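Local structure of pyruvate kinase (Toxoplasma gondii, 3GG8) at residues I256-G261 and G283-P288; Q433-L438 and R452-M457. The protein catalyses the last step of glycolysis, transferring the phosphoryl group of phosphoenolpyruvate to ADP to give pyruvate and ATP. All blocks are in the same frame, centred on the assembly; numbering follows the deposited sequence.

Interaction 1. Residues I256-G261 and G283-P288; sequences IENVEG and GMEIPP
Glu285 lays its side chain across the loop that leads from Glu257 into the helix beginning at Val259. Its CG sits against the carbonyl oxygen of Glu257, with Glu257 O to Glu285 CG at 3.3 Å. A bend at the second torsion (chi2 -87°) turns the carboxylate over the CB of Asn258, which lies 3.5 Å from Glu285 OE1. That oxygen works through water: one water donates to Glu285 OE1 at 2.6 Å, and the same water accepts from Val259 N at 3.0 Å. A second water receives the N-H of Asn258 ND2 (2.8 Å) and stands 2.7 Å from Glu285 OE1. The carboxylate is thus bridged to a backbone amide in the first turn of the helix, whose dipole would probably favour a negative group there; OE2, meanwhile, is held by Asn194. Asparagine suits the N-cap because its short amide can fold back: with CG set between the backbone N and carbonyl carbon (chi1 73°), OD1 accepts a weak capping bond from Gly261 N, while ND2 also reaches Gln231.

The loop follows strand 251-256 at the C-terminal end of the eight-stranded parallel barrel, where such enzymes carry their active sites. There the close approach of the Glu257 and Asp281 carboxylates is consistent with the metal-binding acidic pair of pyruvate kinases, and Glu257 OE1 is oriented by the backbone amide of Phe229.

Beyond the waters the contact turns apolar. Val259 CG2 presses on Ile286 CG2 at 3.5 Å, tight for two methyls, as the two beta-branched chains cross obliquely. Branching at CB lets each present a methyl close to its own backbone, and Leu25 of the second subunit packs on both.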
loop_
_atom_site.group_PDB
_atom_site.type_symbol
_atom_site.label_atom_id
_atom_site.label_comp_id
_atom_site.label_asym_id
_atom_site.label_seq_id
_atom_site.Cartn_x
_atom_site.Cartn_y
_atom_site.Cartn_z
ATOM N N ILE C 256 19.915 -21.736 -21.534
ATOM C CA ILE C 256 20.557 -20.450 -21.777
ATOM C C ILE C 256 21.976 -20.615 -21.288
ATOM O O ILE C 256 22.189 -20.852 -20.091
ATOM C CB ILE C 256 19.853 -19.259 -21.058
ATOM C CG1 ILE C 256 18.344 -19.212 -21.370
ATOM C CG2 ILE C 256 20.554 -17.894 -21.383
ATOM C CD1 ILE C 256 17.947 -19.018 -22.854
ATOM N N GLU C 257 22.925 -20.515 -22.226
ATOM C CA GLU C 257 24.336 -20.831 -21.983
ATOM C C GLU C 257 25.340 -19.779 -22.463
ATOM O O GLU C 257 26.519 -19.857 -22.101
ATOM C CB GLU C 257 24.716 -22.165 -22.620
ATOM C CG GLU C 257 23.692 -23.283 -22.464
ATOM C CD GLU C 257 24.281 -24.639 -22.736
ATOM O OE1 GLU C 257 23.605 -25.480 -23.343
ATOM O OE2 GLU C 257 25.430 -24.876 -22.336
ATOM N N ASN C 258 24.907 -18.817 -23.284
ATOM C CA ASN C 258 25.809 -17.735 -23.699
ATOM C C ASN C 258 25.120 -16.363 -23.805
ATOM O O ASN C 258 23.964 -16.200 -23.383
ATOM C CB ASN C 258 26.619 -18.112 -24.967
ATOM C CG ASN C 258 25.789 -18.112 -26.249
ATOM O OD1 ASN C 258 24.556 -18.177 -26.220
ATOM N ND2 ASN C 258 26.479 -18.044 -27.394
ATOM N N VAL C 259 25.857 -15.382 -24.330
ATOM C CA VAL C 259 25.373 -14.016 -24.511
ATOM C C VAL C 259 24.171 -13.908 -25.473
ATOM O O VAL C 259 23.254 -13.134 -25.210
ATOM C CB VAL C 259 26.546 -13.045 -24.892
ATOM C CG1 VAL C 259 26.038 -11.654 -25.355
ATOM C CG2 VAL C 259 27.504 -12.899 -23.712
ATOM N N GLU C 260 24.174 -14.673 -26.570
ATOM C CA GLU C 260 23.052 -14.658 -27.524
ATOM C C GLU C 260 21.749 -15.095 -26.872
ATOM O O GLU C 260 20.691 -14.513 -27.139
ATOM C CB GLU C 260 23.312 -15.546 -28.746
ATOM C CG GLU C 260 24.332 -15.017 -29.726
ATOM C CD GLU C 260 23.967 -13.657 -30.314
ATOM O OE1 GLU C 260 22.884 -13.518 -30.935
ATOM O OE2 GLU C 260 24.787 -12.732 -30.157
ATOM N N GLY C 261 21.836 -16.138 -26.048
ATOM C CA GLY C 261 20.703 -16.622 -25.265
ATOM C C GLY C 261 20.203 -15.528 -24.346
ATOM O O GLY C 261 19.017 -15.236 -24.322
ATOM N N GLY C 283 29.095 -18.815 -17.054
ATOM C CA GLY C 283 30.333 -18.338 -16.441
ATOM C C GLY C 283 31.556 -18.490 -17.325
ATOM O O GLY C 283 32.628 -17.959 -16.994
ATOM N N MET C 284 31.400 -19.211 -18.444
ATOM C CA MET C 284 32.440 -19.313 -19.489
ATOM C C MET C 284 32.267 -18.255 -20.574
ATOM O O MET C 284 33.089 -18.170 -21.495
ATOM C CB MET C 284 32.419 -20.682 -20.189
ATOM C CG MET C 284 32.712 -21.901 -19.331
ATOM S SD MET C 284 34.209 -21.727 -18.373
ATOM C CE MET C 284 34.007 -23.154 -17.300
ATOM N N GLU C 285 31.193 -17.469 -20.485
ATOM C CA GLU C 285 30.776 -16.597 -21.592
ATOM C C GLU C 285 30.612 -15.140 -21.173
ATOM O O GLU C 285 30.566 -14.251 -22.029
ATOM C CB GLU C 285 29.461 -17.093 -22.227
ATOM C CG GLU C 285 29.443 -18.559 -22.697
ATOM C CD GLU C 285 29.969 -18.739 -24.105
ATOM O OE1 GLU C 285 30.108 -17.732 -24.847
ATOM O OE2 GLU C 285 30.246 -19.898 -24.464
ATOM N N ILE C 286 30.469 -14.905 -19.863
ATOM C CA ILE C 286 30.367 -13.560 -19.309
ATOM C C ILE C 286 31.231 -13.457 -18.042
ATOM O O ILE C 286 31.588 -14.476 -17.458
ATOM C CB ILE C 286 28.871 -13.115 -19.020
ATOM C CG1 ILE C 286 28.261 -13.873 -17.832
ATOM C CG2 ILE C 286 27.968 -13.226 -20.269
ATOM C CD1 ILE C 286 26.917 -13.315 -17.375
ATOM N N PRO C 287 31.618 -12.234 -17.631
ATOM C CA PRO C 287 32.254 -12.150 -16.302
ATOM C C PRO C 287 31.476 -12.941 -15.218
ATOM O O PRO C 287 30.251 -12.857 -15.149
ATOM C CB PRO C 287 32.252 -10.652 -16.018
ATOM C CG PRO C 287 32.403 -10.039 -17.384
ATOM C CD PRO C 287 31.600 -10.927 -18.316
ATOM N N PRO C 288 32.184 -13.733 -14.399
ATOM C CA PRO C 288 31.552 -14.565 -13.356
ATOM C C PRO C 288 30.668 -13.764 -12.408
ATOM O O PRO C 288 29.645 -14.277 -11.955
ATOM C CB PRO C 288 32.751 -15.129 -12.572
ATOM C CG PRO C 288 33.899 -14.260 -12.951
ATOM C CD PRO C 288 33.645 -13.887 -14.387
HETATM O O HOH W 1 29.256 -18.075 -27.416
HETATM O O HOH W 2 28.820 -15.466 -24.982
#

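Interaction 2. Residues Q433-L438 and R452-M457; sequences QPILAL and RGVTTM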
loop_
_atom_site.group_PDB
_atom_site.type_symbol
_atom_site.label_atom_id
_atom_site.label_comp_id
_atom_site.label_asym_id
_atom_site.label_seq_id
_atom_site.Cartn_x
_atom_site.Cartn_y
_atom_site.Cartn_z
ATOM N N GLN C 433 -0.251 -22.820 0.911
ATOM C CA GLN C 433 -0.941 -24.110 0.888
ATOM C C GLN C 433 -0.420 -24.972 -0.249
ATOM O O GLN C 433 -0.124 -24.450 -1.343
ATOM C CB GLN C 433 -2.459 -23.933 0.709
ATOM C CG GLN C 433 -3.189 -23.157 1.812
ATOM C CD GLN C 433 -2.940 -21.659 1.751
ATOM O OE1 GLN C 433 -2.718 -21.096 0.674
ATOM N NE2 GLN C 433 -2.963 -21.003 2.914
ATOM N N PRO C 434 -0.323 -26.301 -0.012
ATOM C CA PRO C 434 -0.033 -27.259 -1.072
ATOM C C PRO C 434 -1.070 -27.191 -2.185
ATOM O O PRO C 434 -2.239 -26.930 -1.916
ATOM C CB PRO C 434 -0.159 -28.600 -0.358
ATOM C CG PRO C 434 0.143 -28.301 1.060
ATOM C CD PRO C 434 -0.481 -26.974 1.290
ATOM N N ILE C 435 -0.639 -27.409 -3.427
ATOM C CA ILE C 435 -1.552 -27.485 -4.565
ATOM C C ILE C 435 -1.630 -28.941 -5.018
ATOM O O ILE C 435 -0.605 -29.569 -5.255
ATOM C CB ILE C 435 -1.090 -26.571 -5.743
ATOM C CG1 ILE C 435 -0.865 -25.124 -5.260
ATOM C CG2 ILE C 435 -2.082 -26.625 -6.909
ATOM C CD1 ILE C 435 0.041 -24.305 -6.183
ATOM N N LEU C 436 -2.843 -29.489 -5.087
ATOM C CA LEU C 436 -3.042 -30.797 -5.675
ATOM C C LEU C 436 -3.734 -30.621 -7.022
ATOM O O LEU C 436 -4.909 -30.262 -7.095
ATOM C CB LEU C 436 -3.822 -31.715 -4.729
ATOM C CG LEU C 436 -4.212 -33.136 -5.174
ATOM C CD1 LEU C 436 -3.023 -34.027 -5.578
ATOM C CD2 LEU C 436 -5.035 -33.801 -4.050
ATOM N N ALA C 437 -2.963 -30.817 -8.081
ATOM C CA ALA C 437 -3.464 -30.751 -9.439
ATOM C C ALA C 437 -4.123 -32.074 -9.827
ATOM O O ALA C 437 -3.493 -33.139 -9.750
ATOM C CB ALA C 437 -2.338 -30.417 -10.384
ATOM N N LEU C 438 -5.390 -32.002 -10.240
ATOM C CA LEU C 438 -6.167 -33.190 -10.656
ATOM C C LEU C 438 -6.433 -33.126 -12.145
ATOM O O LEU C 438 -6.899 -32.100 -12.654
ATOM C CB LEU C 438 -7.486 -33.276 -9.893
ATOM C CG LEU C 438 -7.414 -33.237 -8.356
ATOM C CD1 LEU C 438 -8.785 -32.935 -7.769
ATOM C CD2 LEU C 438 -6.860 -34.543 -7.786
ATOM N N ARG C 452 6.856 -25.773 -9.067
ATOM C CA ARG C 452 6.982 -25.642 -7.614
ATOM C C ARG C 452 5.615 -25.547 -6.921
ATOM O O ARG C 452 4.759 -24.770 -7.325
ATOM C CB ARG C 452 7.847 -24.435 -7.219
ATOM C CG ARG C 452 8.262 -24.473 -5.757
ATOM C CD ARG C 452 8.467 -23.119 -5.093
ATOM N NE ARG C 452 9.753 -22.548 -5.420
ATOM C CZ ARG C 452 10.401 -21.630 -4.705
ATOM N NH1 ARG C 452 9.920 -21.151 -3.567
ATOM N NH2 ARG C 452 11.559 -21.205 -5.144
ATOM N N GLY C 453 5.419 -26.352 -5.886
ATOM C CA GLY C 453 4.269 -26.219 -5.018
ATOM C C GLY C 453 3.132 -27.129 -5.412
ATOM O O GLY C 453 2.120 -27.204 -4.709
ATOM N N VAL C 454 3.296 -27.793 -6.553
ATOM C CA VAL C 454 2.297 -28.705 -7.091
ATOM C C VAL C 454 2.672 -30.159 -6.822
ATOM O O VAL C 454 3.803 -30.553 -7.051
ATOM C CB VAL C 454 2.095 -28.472 -8.630
ATOM C CG1 VAL C 454 1.164 -29.527 -9.251
ATOM C CG2 VAL C 454 1.530 -27.091 -8.880
ATOM N N THR C 455 1.729 -30.937 -6.280
ATOM C CA THR C 455 1.773 -32.386 -6.452
ATOM C C THR C 455 0.555 -32.809 -7.277
ATOM O O THR C 455 -0.360 -32.032 -7.521
ATOM C CB THR C 455 1.883 -33.203 -5.146
ATOM O OG1 THR C 455 0.623 -33.223 -4.473
ATOM C CG2 THR C 455 2.984 -32.661 -4.228
ATOM N N THR C 456 0.546 -34.051 -7.706
ATOM C CA THR C 456 -0.268 -34.411 -8.830
ATOM C C THR C 456 -1.057 -35.663 -8.472
ATOM O O THR C 456 -0.574 -36.487 -7.716
ATOM C CB THR C 456 0.682 -34.538 -10.046
ATOM O OG1 THR C 456 0.342 -33.571 -11.059
ATOM C CG2 THR C 456 0.791 -35.927 -10.571
ATOM N N MET C 457 -2.305 -35.747 -8.939
ATOM C CA MET C 457 -3.092 -36.981 -8.867
ATOM C C MET C 457 -3.851 -37.164 -10.192
ATOM O O MET C 457 -4.737 -36.362 -10.517
ATOM C CB MET C 457 -4.060 -36.949 -7.672
ATOM C CG MET C 457 -4.864 -38.218 -7.423
ATOM S SD MET C 457 -6.034 -38.056 -6.040
ATOM C CE MET C 457 -6.958 -39.574 -6.223
#
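Four backbone hydrogen bonds join the parallel strands 435-438 and 454-457, from Ile435 N to Gly453 O (3.0 Å) at one end to Met457 N to Ala437 O (3.0 Å) at the other. Gly453, with a positive phi of 95°, suits the turn into the strand, where a CB would collide with the preceding carbonyl.

The packed face carries Ile435, Ala437 and Val454. Val454 straddles its neighbours, CG1 lying 3.8 Å from Ala437 CB and CG2 4.1 Å from Ile435 CB, and the small alanine leaves room for helix 421-427 to come down on this face. Thr456, further along, buries an OG1 that finds no hydrogen-bond partner.

On the opposite face the solvent side is at Thr455, which is exposed, and at the partly exposed Leu436, whose CG, anti to the backbone N (chi1 177°), leans over the partner strand and puts CD1 3.7 Å from Met457 CB. Here the packing closes again: Leu438 CD2 reaches the same CB (3.7 Å), Leu438 and Met457 running side by side.

Helix 465-478 covers Leu438 and Met457. Strand 435-439 continues the sheet to strand 412-416, whereas strand 454-458 is outermost in this chain, joined through helix 442-447 as a beta-alpha-beta unit.

In the fold
Following the chain from the N terminus, the barrel comes first. Interaction 1 closes a loop there: after strand 251-256 the chain runs through helices 259-263 and 265-271, strand 275-278 and helix 279-282 before residues 283-288 return to the start of that excursion, tying together the ends of two adjacent barrel units. The barrel is complete before interaction 2 opens in the C-terminal alpha/beta domain, where a shorter loop, carrying helix 442-447, brings one strand beside another. The two are in series, neither nested nor crossed. They lie on opposite sides of the chain's centre, about 18 Å apart at their nearest atoms, and only interaction 1 is touched by another subunit.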